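Local structure of cytochrome c, putative (Shewanella oneidensis, 1SP3) at residues A[327-341]-A[384-398]. The protein is an octaheme c-type cytochrome that probably acts as a respiratory oxidoreductase reducing tetrathionate. Sequence-based numbering, arbitrary orientation.
Sequences YPFKVHTGKQIYDKK and SGEYDFAATEMWWRI. With HEC (heme c), chain D.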
loop_
_atom_site.group_PDB
_atom_site.type_symbol
_atom_site.label_atom_id
_atom_site.label_comp_id
_atom_site.label_asym_id
_atom_site.label_seq_id
_atom_site.Cartn_x
_atom_site.Cartn_y
_atom_site.Cartn_z
ATOM N N TYR A 327 -8.385 2.666 15.477
ATOM C CA TYR A 327 -7.560 3.301 14.431
ATOM C C TYR A 327 -8.430 3.471 13.189
ATOM O O TYR A 327 -9.424 2.724 13.022
ATOM C CB TYR A 327 -6.433 2.354 14.014
ATOM C CG TYR A 327 -5.144 2.455 14.879
ATOM C CD1 TYR A 327 -5.061 1.764 16.133
ATOM C CD2 TYR A 327 -4.009 3.185 14.423
ATOM C CE1 TYR A 327 -3.935 1.816 16.908
ATOM C CE2 TYR A 327 -2.780 3.269 15.234
ATOM C CZ TYR A 327 -2.774 2.545 16.457
ATOM O OH TYR A 327 -1.731 2.620 17.318
ATOM N N PRO A 328 -7.995 4.342 12.263
ATOM C CA PRO A 328 -8.709 4.603 11.020
ATOM C C PRO A 328 -8.113 3.839 9.854
ATOM O O PRO A 328 -6.890 3.667 9.723
ATOM C CB PRO A 328 -8.418 6.094 10.770
ATOM C CG PRO A 328 -7.032 6.265 11.280
ATOM C CD PRO A 328 -6.797 5.225 12.375
ATOM N N PHE A 329 -9.001 3.465 8.952
ATOM C CA PHE A 329 -8.635 2.582 7.893
ATOM C C PHE A 329 -9.344 2.957 6.591
ATOM O O PHE A 329 -10.515 3.385 6.590
ATOM C CB PHE A 329 -9.071 1.147 8.245
ATOM C CG PHE A 329 -8.238 0.513 9.296
ATOM C CD1 PHE A 329 -8.582 0.651 10.662
ATOM C CD2 PHE A 329 -7.088 -0.198 8.942
ATOM C CE1 PHE A 329 -7.850 0.049 11.614
ATOM C CE2 PHE A 329 -6.297 -0.788 9.920
ATOM C CZ PHE A 329 -6.694 -0.640 11.271
ATOM N N LYS A 330 -8.648 2.728 5.505
ATOM C CA LYS A 330 -9.283 2.732 4.224
ATOM C C LYS A 330 -9.672 1.293 3.844
ATOM O O LYS A 330 -8.885 0.307 4.044
ATOM C CB LYS A 330 -8.400 3.351 3.135
ATOM C CG LYS A 330 -8.986 3.003 1.741
ATOM C CD LYS A 330 -8.328 3.708 0.616
ATOM C CE LYS A 330 -9.208 3.446 -0.692
ATOM N NZ LYS A 330 -8.336 3.018 -1.788
ATOM N N VAL A 331 -10.898 1.152 3.356
ATOM C CA VAL A 331 -11.428 -0.187 3.095
ATOM C C VAL A 331 -11.864 -0.251 1.628
ATOM O O VAL A 331 -12.636 0.586 1.173
ATOM C CB VAL A 331 -12.650 -0.482 3.976
ATOM C CG1 VAL A 331 -13.309 -1.851 3.588
ATOM C CG2 VAL A 331 -12.260 -0.398 5.525
ATOM N N HIS A 332 -11.310 -1.151 0.872
ATOM C CA HIS A 332 -11.650 -1.243 -0.550
ATOM C C HIS A 332 -12.469 -2.565 -0.745
ATOM O O HIS A 332 -12.093 -3.564 -0.137
ATOM C CB HIS A 332 -10.371 -1.294 -1.349
ATOM C CG HIS A 332 -10.604 -1.444 -2.822
ATOM N ND1 HIS A 332 -10.213 -2.557 -3.525
ATOM C CD2 HIS A 332 -11.144 -0.593 -3.733
ATOM C CE1 HIS A 332 -10.480 -2.385 -4.811
ATOM N NE2 HIS A 332 -11.065 -1.207 -4.960
ATOM N N THR A 333 -13.619 -2.529 -1.465
ATOM C CA THR A 333 -14.382 -3.742 -1.684
ATOM C C THR A 333 -14.405 -4.114 -3.154
ATOM O O THR A 333 -14.008 -3.335 -3.983
ATOM C CB THR A 333 -15.777 -3.669 -1.124
ATOM O OG1 THR A 333 -16.470 -2.633 -1.756
ATOM C CG2 THR A 333 -15.774 -3.189 0.383
ATOM N N GLY A 334 -14.777 -5.326 -3.460
ATOM C CA GLY A 334 -14.720 -5.755 -4.840
ATOM C C GLY A 334 -15.246 -7.129 -4.982
ATOM O O GLY A 334 -15.789 -7.665 -3.998
ATOM N N LYS A 335 -15.179 -7.612 -6.219
ATOM C CA LYS A 335 -15.355 -9.030 -6.576
ATOM C C LYS A 335 -14.240 -9.454 -7.468
ATOM O O LYS A 335 -13.819 -8.713 -8.366
ATOM C CB LYS A 335 -16.632 -9.279 -7.355
ATOM C CG LYS A 335 -17.944 -8.996 -6.557
ATOM C CD LYS A 335 -19.057 -9.921 -6.944
ATOM C CE LYS A 335 -20.044 -9.240 -7.777
ATOM N NZ LYS A 335 -20.759 -10.260 -8.656
ATOM N N GLN A 336 -13.779 -10.675 -7.262
ATOM C CA GLN A 336 -12.642 -11.165 -8.039
ATOM C C GLN A 336 -12.674 -12.671 -8.219
ATOM O O GLN A 336 -13.468 -13.394 -7.606
ATOM C CB GLN A 336 -11.353 -10.687 -7.384
ATOM C CG GLN A 336 -10.956 -11.503 -6.150
ATOM C CD GLN A 336 -9.833 -10.781 -5.383
ATOM O OE1 GLN A 336 -10.026 -9.722 -4.739
ATOM N NE2 GLN A 336 -8.693 -11.356 -5.435
ATOM N N ILE A 337 -11.806 -13.147 -9.073
ATOM C CA ILE A 337 -11.938 -14.485 -9.616
ATOM C C ILE A 337 -11.417 -15.574 -8.681
ATOM O O ILE A 337 -10.380 -15.442 -8.059
ATOM C CB ILE A 337 -11.210 -14.549 -10.998
ATOM C CG1 ILE A 337 -11.448 -15.936 -11.688
ATOM C CG2 ILE A 337 -9.684 -14.202 -10.869
ATOM C CD1 ILE A 337 -10.885 -16.052 -13.168
ATOM N N TYR A 338 -12.210 -16.648 -8.564
ATOM C CA TYR A 338 -11.901 -17.766 -7.733
ATOM C C TYR A 338 -12.170 -19.110 -8.471
ATOM O O TYR A 338 -12.978 -19.203 -9.373
ATOM C CB TYR A 338 -12.611 -17.675 -6.333
ATOM C CG TYR A 338 -14.024 -18.210 -6.267
ATOM C CD1 TYR A 338 -14.296 -19.529 -5.872
ATOM C CD2 TYR A 338 -15.097 -17.380 -6.590
ATOM C CE1 TYR A 338 -15.661 -20.020 -5.817
ATOM C CE2 TYR A 338 -16.417 -17.840 -6.538
ATOM C CZ TYR A 338 -16.692 -19.140 -6.169
ATOM O OH TYR A 338 -18.035 -19.516 -6.131
ATOM N N ASP A 339 -11.437 -20.123 -8.082
ATOM C CA ASP A 339 -11.611 -21.484 -8.617
ATOM C C ASP A 339 -12.866 -22.130 -8.014
ATOM O O ASP A 339 -12.922 -22.406 -6.811
ATOM C CB ASP A 339 -10.395 -22.292 -8.226
ATOM C CG ASP A 339 -10.346 -23.631 -8.920
ATOM O OD1 ASP A 339 -11.274 -24.487 -8.681
ATOM O OD2 ASP A 339 -9.383 -23.894 -9.668
ATOM N N LYS A 340 -13.852 -22.390 -8.862
ATOM C CA LYS A 340 -15.205 -22.785 -8.409
ATOM C C LYS A 340 -15.189 -24.166 -7.792
ATOM O O LYS A 340 -16.066 -24.493 -6.997
ATOM C CB LYS A 340 -16.203 -22.780 -9.587
ATOM C CG LYS A 340 -17.578 -23.201 -9.180
ATOM C CD LYS A 340 -18.581 -22.081 -9.381
ATOM C CE LYS A 340 -20.036 -22.556 -9.714
ATOM N NZ LYS A 340 -20.181 -23.848 -10.503
ATOM N N LYS A 341 -14.182 -24.960 -8.155
ATOM C CA LYS A 341 -14.020 -26.277 -7.560
ATOM C C LYS A 341 -13.128 -26.355 -6.330
ATOM O O LYS A 341 -13.457 -27.048 -5.379
ATOM C CB LYS A 341 -13.560 -27.307 -8.600
ATOM C CG LYS A 341 -14.734 -27.789 -9.527
ATOM C CD LYS A 341 -15.845 -28.554 -8.764
ATOM C CE LYS A 341 -16.206 -29.924 -9.450
ATOM N NZ LYS A 341 -15.903 -30.001 -10.948
ATOM N N SER A 384 -8.644 -25.753 -11.699
ATOM C CA SER A 384 -9.562 -26.857 -11.972
ATOM C C SER A 384 -10.223 -26.772 -13.345
ATOM O O SER A 384 -10.750 -27.749 -13.823
ATOM C CB SER A 384 -10.607 -27.048 -10.862
ATOM O OG SER A 384 -11.557 -26.022 -10.943
ATOM N N GLY A 385 -10.194 -25.590 -13.971
ATOM C CA GLY A 385 -10.903 -25.411 -15.207
ATOM C C GLY A 385 -12.242 -24.727 -15.053
ATOM O O GLY A 385 -12.829 -24.422 -16.023
ATOM N N GLU A 386 -12.692 -24.481 -13.833
ATOM C CA GLU A 386 -13.955 -23.813 -13.559
ATOM C C GLU A 386 -13.715 -22.563 -12.648
ATOM O O GLU A 386 -13.076 -22.650 -11.588
ATOM C CB GLU A 386 -14.879 -24.773 -12.805
ATOM C CG GLU A 386 -15.700 -25.757 -13.634
ATOM C CD GLU A 386 -16.905 -26.253 -12.825
ATOM O OE1 GLU A 386 -17.993 -25.596 -12.898
ATOM O OE2 GLU A 386 -16.765 -27.264 -12.079
ATOM N N TYR A 387 -14.247 -21.429 -13.047
ATOM C CA TYR A 387 -14.062 -20.260 -12.232
ATOM C C TYR A 387 -15.391 -19.630 -11.968
ATOM O O TYR A 387 -16.383 -19.907 -12.681
ATOM C CB TYR A 387 -13.126 -19.275 -12.885
ATOM C CG TYR A 387 -13.698 -18.553 -14.101
ATOM C CD1 TYR A 387 -14.270 -17.273 -13.970
ATOM C CD2 TYR A 387 -13.629 -19.127 -15.386
ATOM C CE1 TYR A 387 -14.741 -16.588 -15.064
ATOM C CE2 TYR A 387 -14.110 -18.438 -16.543
ATOM C CZ TYR A 387 -14.695 -17.206 -16.364
ATOM O OH TYR A 387 -15.182 -16.489 -17.429
ATOM N N ASP A 388 -15.387 -18.763 -10.946
ATOM C CA ASP A 388 -16.487 -17.825 -10.666
ATOM C C ASP A 388 -15.921 -16.483 -10.049
ATOM O O ASP A 388 -14.661 -16.271 -10.014
ATOM C CB ASP A 388 -17.552 -18.549 -9.840
ATOM C CG ASP A 388 -18.884 -17.911 -9.970
ATOM O OD1 ASP A 388 -19.001 -16.744 -10.479
ATOM O OD2 ASP A 388 -19.884 -18.506 -9.605
ATOM N N PHE A 389 -16.806 -15.592 -9.603
ATOM C CA PHE A 389 -16.382 -14.355 -8.929
ATOM C C PHE A 389 -16.937 -14.278 -7.481
ATOM O O PHE A 389 -18.094 -14.603 -7.254
ATOM C CB PHE A 389 -16.781 -13.141 -9.737
ATOM C CG PHE A 389 -16.073 -13.032 -11.061
ATOM C CD1 PHE A 389 -16.628 -13.614 -12.243
ATOM C CD2 PHE A 389 -14.795 -12.403 -11.137
ATOM C CE1 PHE A 389 -15.956 -13.495 -13.484
ATOM C CE2 PHE A 389 -14.154 -12.264 -12.348
ATOM C CZ PHE A 389 -14.723 -12.863 -13.538
ATOM N N ALA A 390 -16.106 -13.906 -6.521
ATOM C CA ALA A 390 -16.570 -13.731 -5.134
ATOM C C ALA A 390 -16.218 -12.397 -4.503
ATOM O O ALA A 390 -15.184 -11.811 -4.842
ATOM C CB ALA A 390 -16.040 -14.864 -4.248
ATOM N N ALA A 391 -17.011 -11.972 -3.512
ATOM C CA ALA A 391 -16.874 -10.644 -2.885
ATOM C C ALA A 391 -15.786 -10.597 -1.873
ATOM O O ALA A 391 -15.539 -11.610 -1.213
ATOM C CB ALA A 391 -18.213 -10.101 -2.315
ATOM N N THR A 392 -15.082 -9.442 -1.797
ATOM C CA THR A 392 -13.969 -9.267 -0.865
ATOM C C THR A 392 -13.979 -7.902 -0.281
ATOM O O THR A 392 -14.669 -7.031 -0.770
ATOM C CB THR A 392 -12.594 -9.367 -1.562
ATOM O OG1 THR A 392 -12.469 -8.254 -2.451
ATOM C CG2 THR A 392 -12.480 -10.671 -2.478
ATOM N N GLU A 393 -13.245 -7.740 0.824
ATOM C CA GLU A 393 -12.933 -6.433 1.367
ATOM C C GLU A 393 -11.509 -6.485 1.800
ATOM O O GLU A 393 -10.971 -7.580 2.155
ATOM C CB GLU A 393 -13.906 -6.025 2.490
ATOM C CG GLU A 393 -13.656 -6.546 3.920
ATOM C CD GLU A 393 -14.699 -5.962 4.883
ATOM O OE1 GLU A 393 -15.745 -5.499 4.389
ATOM O OE2 GLU A 393 -14.468 -5.886 6.091
ATOM N N MET A 394 -10.858 -5.327 1.794
ATOM C CA MET A 394 -9.455 -5.245 2.207
ATOM C C MET A 394 -9.207 -3.938 2.983
ATOM O O MET A 394 -9.741 -2.915 2.618
ATOM C CB MET A 394 -8.571 -5.278 1.000
ATOM C CG MET A 394 -7.075 -5.355 1.407
ATOM S SD MET A 394 -6.200 -6.251 0.082
ATOM C CE MET A 394 -4.414 -5.949 0.699
ATOM N N TRP A 395 -8.399 -4.006 4.040
ATOM C CA TRP A 395 -8.182 -2.933 5.045
ATOM C C TRP A 395 -6.770 -2.411 4.933
ATOM O O TRP A 395 -5.863 -3.212 4.849
ATOM C CB TRP A 395 -8.410 -3.448 6.462
ATOM C CG TRP A 395 -9.863 -3.723 6.683
ATOM C CD1 TRP A 395 -10.621 -4.662 6.024
ATOM C CD2 TRP A 395 -10.786 -2.980 7.512
ATOM N NE1 TRP A 395 -11.931 -4.575 6.410
ATOM C CE2 TRP A 395 -12.068 -3.572 7.340
ATOM C CE3 TRP A 395 -10.639 -1.915 8.423
ATOM C CZ2 TRP A 395 -13.222 -3.100 7.972
ATOM C CZ3 TRP A 395 -11.754 -1.481 9.144
ATOM C CH2 TRP A 395 -13.050 -2.054 8.893
ATOM N N TRP A 396 -6.607 -1.087 4.856
ATOM C CA TRP A 396 -5.285 -0.471 4.897
ATOM C C TRP A 396 -5.369 0.637 5.895
ATOM O O TRP A 396 -6.347 1.394 5.882
ATOM C CB TRP A 396 -4.900 0.252 3.582
ATOM C CG TRP A 396 -4.555 -0.614 2.468
ATOM C CD1 TRP A 396 -3.309 -1.087 2.100
ATOM C CD2 TRP A 396 -5.474 -1.144 1.553
ATOM N NE1 TRP A 396 -3.426 -1.873 0.971
ATOM C CE2 TRP A 396 -4.751 -1.938 0.632
ATOM C CE3 TRP A 396 -6.852 -1.067 1.434
ATOM C CZ2 TRP A 396 -5.385 -2.667 -0.384
ATOM C CZ3 TRP A 396 -7.457 -1.741 0.455
ATOM C CH2 TRP A 396 -6.722 -2.532 -0.482
ATOM N N ARG A 397 -4.294 0.789 6.662
ATOM C CA ARG A 397 -4.182 1.808 7.690
ATOM C C ARG A 397 -4.097 3.179 7.053
ATOM O O ARG A 397 -3.436 3.334 6.042
ATOM C CB ARG A 397 -2.893 1.608 8.478
ATOM C CG ARG A 397 -2.937 0.308 9.236
ATOM C CD ARG A 397 -1.867 0.168 10.218
ATOM N NE ARG A 397 -1.959 1.333 11.148
ATOM C CZ ARG A 397 -0.949 1.719 11.936
ATOM N NH1 ARG A 397 0.212 1.063 11.905
ATOM N NH2 ARG A 397 -1.085 2.769 12.734
ATOM N N ILE A 398 -4.626 4.169 7.743
ATOM C CA ILE A 398 -4.502 5.531 7.322
ATOM C C ILE A 398 -3.560 6.225 8.316
ATOM O O ILE A 398 -3.888 6.333 9.458
ATOM C CB ILE A 398 -5.900 6.207 7.358
ATOM C CG1 ILE A 398 -6.829 5.639 6.254
ATOM C CG2 ILE A 398 -5.743 7.684 7.134
ATOM C CD1 ILE A 398 -6.140 5.908 4.851
HETATM FE FE HEC D . 1.641 -2.731 -6.080
HETATM C CHA HEC D . 1.750 -3.159 -2.593
HETATM C CHB HEC D . 0.075 -5.795 -6.386
HETATM C CHC HEC D . 1.744 -2.486 -9.489
HETATM C CHD HEC D . 3.015 0.360 -5.831
HETATM N NA HEC D . 0.972 -4.234 -4.729
HETATM C C1A HEC D . 1.132 -4.202 -3.334
HETATM C C2A HEC D . 0.542 -5.431 -2.804
HETATM C C3A HEC D . 0.079 -6.179 -3.848
HETATM C C4A HEC D . 0.349 -5.420 -5.078
HETATM C CMA HEC D . -0.634 -7.594 -3.717
HETATM C CAA HEC D . 0.446 -5.796 -1.273
HETATM C CBA HEC D . -0.998 -5.581 -0.746
HETATM C CGA HEC D . -1.521 -4.167 -1.116
HETATM O O1A HEC D . -2.349 -4.075 -2.071
HETATM O O2A HEC D . -1.132 -3.059 -0.540
HETATM N NB HEC D . 1.041 -3.885 -7.662
HETATM C C1B HEC D . 0.453 -5.165 -7.534
HETATM C C2B HEC D . 0.266 -5.733 -8.849
HETATM C C3B HEC D . 0.702 -4.786 -9.718
HETATM C C4B HEC D . 1.206 -3.635 -8.962
HETATM C CMB HEC D . -0.382 -7.135 -9.103
HETATM C CAB HEC D . 0.760 -4.847 -11.266
HETATM C CBB HEC D . -0.216 -5.482 -12.005
HETATM N NC HEC D . 2.259 -1.241 -7.486
HETATM C C1C HEC D . 2.209 -1.371 -8.841
HETATM C C2C HEC D . 2.704 -0.158 -9.429
HETATM C C3C HEC D . 3.048 0.682 -8.392
HETATM C C4C HEC D . 2.779 -0.027 -7.145
HETATM C CMC HEC D . 2.797 0.030 -10.975
HETATM C CAC HEC D . 3.640 2.144 -8.478
HETATM C CBC HEC D . 3.054 3.217 -9.120
HETATM N ND HEC D . 2.266 -1.543 -4.441
HETATM C C1D HEC D . 2.915 -0.347 -4.653
HETATM C C2D HEC D . 3.425 0.068 -3.325
HETATM C C3D HEC D . 3.048 -1.013 -2.303
HETATM C C4D HEC D . 2.325 -1.987 -3.093
HETATM C CMD HEC D . 4.203 1.349 -3.022
HETATM C CAD HEC D . 3.312 -1.022 -0.745
HETATM C CBD HEC D . 2.108 -0.334 -0.091
HETATM C CGD HEC D . 2.285 -0.048 1.418
HETATM O O1D HEC D . 1.662 0.958 1.831
HETATM O O2D HEC D . 2.970 -0.746 2.275
HETATM O O HOH W 1 -12.368 -8.505 -5.110
HETATM O O HOH W 2 -20.305 -17.989 -6.417
#
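D339 OD1 is gripped by two donors, S384 OG at 2.7 Å and L342 N, while S384 N meets the syn lone pair of D339 OD2 at 2.9 Å. The carboxylate thus ties together the backbone just beyond one end of a long antiparallel pair, strands 327-339 and 387-397 of a mixed sheet. Ten backbone bonds run in regular alternation from K330–W396 to Y338–D388, exemplifying how a two-stranded ladder can carry different chemistry on its two faces. On the face of V331 and W395, V331 CG2 sits 3.4 Å from the centroid of the W395 six-membered ring, almost on its normal, in a CH-pi contact. The same indole turns its edge toward the F329 ring, planes 66° apart, while its NE1 donates in the ring plane to E393 OE2, which helps fix the rotation of the ring. On the opposite face, the Y338 ring lies against D388 CB and A390 CB; CG between the backbone N and carbonyl carbon (chi1 86°) swings it across toward the partner strand. Its hydroxyl, hydrogen-bonded to S306 OG, also shares a water with D388 OD2. Another water links Q336 OE1 with T392 OG1, itself held by N62. The same face also meets heme c #4: M394 CG lies over one face of the W396 indole, toward its rim, and M394 CE packs 3.7 Å from propionate carbon CBA. W396 NE1 then donates to heme oxygen O2A over 3.0 Å, the N-H...O angle a nearly straight 175°.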